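Enoyl-CoA hydratase (Geobacillus kaustophilus, PDB 2PPY) probably catalyses the hydration of enoyl-CoA thioesters, the second step of fatty acid beta-oxidation, as a member of the enoyl-CoA hydratase/isomerase family. Local coordinates at residues Ser161-Leu164 with Asp165-Thr169; Pro226-Val229 with Ala230-Glu234. All coordinates share one frame; numbering follows the deposited sequence.

Contact 1 of 2, residues Ser161-Leu164 with Asp165-Thr169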
loop_
_atom_site.group_PDB
_atom_site.type_symbol
_atom_site.label_atom_id
_atom_site.label_comp_id
_atom_site.label_asym_id
_atom_site.label_seq_id
_atom_site.Cartn_x
_atom_site.Cartn_y
_atom_site.Cartn_z
ATOM N N SER A 161 -15.054 11.216 3.972
ATOM C CA SER A 161 -15.779 12.139 4.836
ATOM C C SER A 161 -17.287 12.013 4.622
ATOM O O SER A 161 -18.061 11.994 5.585
ATOM C CB SER A 161 -15.332 13.575 4.574
ATOM O OG SER A 161 -15.925 14.468 5.503
ATOM N N ARG A 162 -17.697 11.929 3.358
ATOM C CA ARG A 162 -19.107 11.782 3.020
ATOM C C ARG A 162 -19.661 10.475 3.566
ATOM O O ARG A 162 -20.802 10.413 4.008
ATOM C CB ARG A 162 -19.304 11.832 1.502
ATOM C CG ARG A 162 -19.230 13.239 0.951
ATOM C CD ARG A 162 -19.509 13.305 -0.532
ATOM N NE ARG A 162 -19.697 14.690 -0.948
ATOM C CZ ARG A 162 -19.877 15.081 -2.204
ATOM N NH1 ARG A 162 -19.889 14.188 -3.185
ATOM N NH2 ARG A 162 -20.047 16.368 -2.479
ATOM N N ALA A 163 -18.842 9.431 3.532
ATOM C CA ALA A 163 -19.249 8.132 4.041
ATOM C C ALA A 163 -19.302 8.193 5.568
ATOM O O ALA A 163 -20.175 7.596 6.196
ATOM C CB ALA A 163 -18.260 7.061 3.592
ATOM N N LEU A 164 -18.362 8.921 6.162
ATOM C CA LEU A 164 -18.313 9.043 7.612
ATOM C C LEU A 164 -19.611 9.679 8.080
ATOM O O LEU A 164 -20.255 9.190 9.007
ATOM C CB LEU A 164 -17.113 9.899 8.028
ATOM C CG LEU A 164 -16.822 10.074 9.520
ATOM C CD1 LEU A 164 -15.311 10.124 9.738
ATOM C CD2 LEU A 164 -17.484 11.344 10.033
ATOM N N ASP A 165 -19.996 10.760 7.413
ATOM C CA ASP A 165 -21.222 11.479 7.734
ATOM C C ASP A 165 -22.425 10.543 7.682
ATOM O O ASP A 165 -23.189 10.453 8.644
ATOM C CB ASP A 165 -21.382 12.651 6.755
ATOM C CG ASP A 165 -22.723 13.351 6.875
ATOM O OD1 ASP A 165 -23.319 13.362 7.976
ATOM O OD2 ASP A 165 -23.172 13.913 5.854
HETATM N N MSE A 166 -22.585 9.826 6.572
HETATM C CA MSE A 166 -23.717 8.913 6.435
HETATM C C MSE A 166 -23.743 7.785 7.456
HETATM O O MSE A 166 -24.812 7.429 7.952
HETATM C CB MSE A 166 -23.764 8.313 5.025
HETATM C CG MSE A 166 -24.285 9.268 3.964
HETATM SE SE MSE A 166 -24.432 8.436 2.231
HETATM C CE MSE A 166 -25.971 7.305 2.538
ATOM N N ASN A 167 -22.574 7.225 7.767
ATOM C CA ASN A 167 -22.476 6.123 8.725
ATOM C C ASN A 167 -22.723 6.511 10.188
ATOM O O ASN A 167 -23.406 5.778 10.912
ATOM C CB ASN A 167 -21.100 5.444 8.613
ATOM C CG ASN A 167 -21.041 4.391 7.509
ATOM O OD1 ASN A 167 -21.381 3.225 7.723
ATOM N ND2 ASN A 167 -20.616 4.802 6.322
ATOM N N ILE A 168 -22.176 7.641 10.635
ATOM C CA ILE A 168 -22.359 8.040 12.030
ATOM C C ILE A 168 -23.763 8.566 12.347
ATOM O O ILE A 168 -24.208 8.482 13.492
ATOM C CB ILE A 168 -21.309 9.089 12.492
ATOM C CG1 ILE A 168 -21.474 10.389 11.710
ATOM C CG2 ILE A 168 -19.892 8.522 12.334
ATOM C CD1 ILE A 168 -20.562 11.491 12.196
ATOM N N THR A 169 -24.459 9.107 11.348
ATOM C CA THR A 169 -25.820 9.603 11.565
ATOM C C THR A 169 -26.807 8.467 11.282
ATOM O O THR A 169 -27.852 8.371 11.912
ATOM C CB THR A 169 -26.175 10.789 10.631
ATOM O OG1 THR A 169 -26.235 10.331 9.276
ATOM C CG2 THR A 169 -25.146 11.903 10.747
#
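Asn-167 folds its side-chain amide back along the helix onto Ala-163, the residue one turn earlier. Among the polar contacts this one stands out: ND2 of Asn-167 donates to O of Ala-163 at 2.8 Å, nearly straight at 167°, and the same oxygen takes the usual helical bond from N of Asn-167 at 2.9 Å. The acceptor lies in the plane of the amide, but ND2 sits above the carbonyl plane and the backbone N reaches from its opposite face, so two donors grip one oxygen. An alanine in place of Asn-167 would remove the amide, and the carbonyl of Ala-163 would probably keep its backbone bond alone in a buried setting. The remaining helical bonds run from N of Asp-165 to O of Ser-161 (2.9 Å), N of Met-166 to O of Arg-162 (3.2 Å) and N of Ile-168 to O of Leu-164 (3.0 Å).

Apolar contact joins two aliphatic residues: CD2 of Leu-164 meets CD1 of Ile-168 at 3.8 Å, the two side chains slanting past each other. In Ile-168, CG1 stands between the backbone N and carbonyl carbon (chi1 64°), which lays it over O of Leu-164 at 3.2 Å.

Charge is spent outward: OD2 of Asp-165 forms a salt bridge with Arg-186 of a second subunit, and OD1 a hydrogen bond with Tyr-200 of that subunit, while the small Ala-163 lets helix 150-158 of its own chain come close through Leu-154 and Ala-155. The chemistry implies a short helix whose carbonyl of Ala-163 satisfies the N-H side of the buried Asn-167 amide and which offers its carboxylate to the subunit interface.

Contact 2 of 2, residues Pro226-Val229 with Ala230-Glu234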
loop_
_atom_site.group_PDB
_atom_site.type_symbol
_atom_site.label_atom_id
_atom_site.label_comp_id
_atom_site.label_asym_id
_atom_site.label_seq_id
_atom_site.Cartn_x
_atom_site.Cartn_y
_atom_site.Cartn_z
ATOM N N PRO A 226 -0.542 -0.106 -6.136
ATOM C CA PRO A 226 0.092 1.187 -6.418
ATOM C C PRO A 226 0.018 1.334 -7.939
ATOM O O PRO A 226 0.076 0.333 -8.656
ATOM C CB PRO A 226 1.520 0.979 -5.928
ATOM C CG PRO A 226 1.329 0.044 -4.770
ATOM C CD PRO A 226 0.344 -0.955 -5.316
ATOM N N LEU A 227 -0.101 2.561 -8.432
ATOM C CA LEU A 227 -0.229 2.785 -9.867
ATOM C C LEU A 227 0.821 2.111 -10.755
ATOM O O LEU A 227 0.471 1.457 -11.735
ATOM C CB LEU A 227 -0.243 4.287 -10.165
ATOM C CG LEU A 227 -0.581 4.658 -11.617
ATOM C CD1 LEU A 227 -1.980 4.152 -11.962
ATOM C CD2 LEU A 227 -0.503 6.171 -11.801
ATOM N N ASN A 228 2.098 2.266 -10.421
ATOM C CA ASN A 228 3.166 1.694 -11.230
ATOM C C ASN A 228 3.077 0.182 -11.447
ATOM O O ASN A 228 3.521 -0.318 -12.483
ATOM C CB ASN A 228 4.540 2.061 -10.651
ATOM C CG ASN A 228 5.666 1.885 -11.669
ATOM O OD1 ASN A 228 6.629 1.163 -11.426
ATOM N ND2 ASN A 228 5.538 2.547 -12.817
ATOM N N VAL A 229 2.520 -0.555 -10.489
ATOM C CA VAL A 229 2.380 -1.999 -10.675
ATOM C C VAL A 229 0.963 -2.362 -11.105
ATOM O O VAL A 229 0.730 -3.441 -11.660
ATOM C CB VAL A 229 2.753 -2.802 -9.400
ATOM C CG1 VAL A 229 4.265 -2.763 -9.197
ATOM C CG2 VAL A 229 2.030 -2.243 -8.187
ATOM N N ALA A 230 0.017 -1.459 -10.848
ATOM C CA ALA A 230 -1.375 -1.686 -11.233
ATOM C C ALA A 230 -1.444 -1.807 -12.751
ATOM O O ALA A 230 -2.189 -2.620 -13.302
ATOM C CB ALA A 230 -2.247 -0.525 -10.771
ATOM N N ILE A 231 -0.660 -0.979 -13.426
ATOM C CA ILE A 231 -0.637 -1.001 -14.872
ATOM C C ILE A 231 0.019 -2.298 -15.362
ATOM O O ILE A 231 -0.226 -2.735 -16.481
ATOM C CB ILE A 231 0.074 0.255 -15.409
ATOM C CG1 ILE A 231 -0.709 1.498 -14.950
ATOM C CG2 ILE A 231 0.159 0.205 -16.936
ATOM C CD1 ILE A 231 -0.076 2.828 -15.302
ATOM N N ARG A 232 0.837 -2.925 -14.520
ATOM C CA ARG A 232 1.458 -4.192 -14.903
ATOM C C ARG A 232 0.357 -5.263 -14.905
ATOM O O ARG A 232 0.311 -6.124 -15.782
ATOM C CB ARG A 232 2.552 -4.598 -13.906
ATOM C CG ARG A 232 3.722 -3.625 -13.767
ATOM C CD ARG A 232 4.633 -3.630 -14.987
ATOM N NE ARG A 232 4.068 -2.884 -16.108
ATOM C CZ ARG A 232 3.943 -1.564 -16.137
ATOM N NH1 ARG A 232 3.414 -0.968 -17.202
ATOM N NH2 ARG A 232 4.351 -0.840 -15.104
ATOM N N TYR A 233 -0.525 -5.205 -13.910
ATOM C CA TYR A 233 -1.629 -6.159 -13.789
ATOM C C TYR A 233 -2.550 -5.972 -14.993
ATOM O O TYR A 233 -3.044 -6.934 -15.584
ATOM C CB TYR A 233 -2.377 -5.900 -12.474
ATOM C CG TYR A 233 -3.656 -6.687 -12.268
ATOM C CD1 TYR A 233 -3.653 -8.084 -12.232
ATOM C CD2 TYR A 233 -4.868 -6.028 -12.065
ATOM C CE1 TYR A 233 -4.828 -8.802 -11.993
ATOM C CE2 TYR A 233 -6.039 -6.731 -11.828
ATOM C CZ TYR A 233 -6.015 -8.114 -11.791
ATOM O OH TYR A 233 -7.184 -8.796 -11.550
ATOM N N GLU A 234 -2.761 -4.712 -15.352
ATOM C CA GLU A 234 -3.592 -4.351 -16.490
ATOM C C GLU A 234 -2.936 -4.849 -17.771
ATOM O O GLU A 234 -3.618 -5.253 -18.713
ATOM C CB GLU A 234 -3.749 -2.834 -16.541
ATOM C CG GLU A 234 -4.090 -2.261 -17.910
ATOM C CD GLU A 234 -3.963 -0.746 -17.942
ATOM O OE1 GLU A 234 -4.823 -0.061 -17.345
ATOM O OE2 GLU A 234 -2.990 -0.246 -18.553
#
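Ala-230 sits one turn after Pro-226 and is tied to it by a backbone bond at the start of helix 227-242. Its N donates to O of Pro-226 at 2.8 Å, nearly in line with the C=O, though bent at the hydrogen (142°). Pro-226 precedes the helix at the N-cap; its ring offers no capping acceptor, and it serves instead through its carbonyl, whose oxygen also takes N of Val-229 at 3.2 Å. The methyl CB of Ala-230 lies 3.3 Å from O of Pro-226, and so small a side chain also fits against Gln-152 of a third subunit.

Val-229 contributes chiefly through its carbonyl. N of Tyr-233 bonds to O of Val-229 at 3.1 Å, and N of Arg-232 reaches the same oxygen only weakly, so the two share one acceptor. CG2 of Val-229 lies against N of Ala-230.

Leu-227 makes the apolar contact. Its CG is anti to the backbone N (chi1 -171°), and its CD1 comes to 4.1 Å from CD1 of Ile-231, one branched aliphatic chain lying slantwise against the other. N of Ile-231 bonds to O of Leu-227 at 3.2 Å.

Nearby, Arg-232 bends at its second and third torsions, bringing NH2 to 2.8 Å from O of Asn-228, yet the angle is too poor for a hydrogen bond. The carbonyl of Pro-226 thus closes the first turn, and Leu-227 and Ile-231 cover its flank. N of Leu-227 bonds to Glu-224 of the third subunit, so the neighbouring subunit supplies a partner for one of the leading N-H groups.

Contact 1 comes before contact 2 along the chain; their centres are 31 Å apart and their nearest atoms about 21 Å, so they do not touch within one subunit. What relates them is the six-chain assembly. Helix 150-158, against which contact 1 packs in its own chain, is met in a third subunit by Glu-234 of contact 2, which bonds to Thr-151 there. Each is one continuous stretch, contact 2 including the N-cap of its helix, and each lies at a subunit interface, 22 and 24 Å from the chain centre. Neither holds an identified catalytic residue; the side chain of Arg-162 lies about 5 Å from a bound diethylene glycol, probably left by crystallisation.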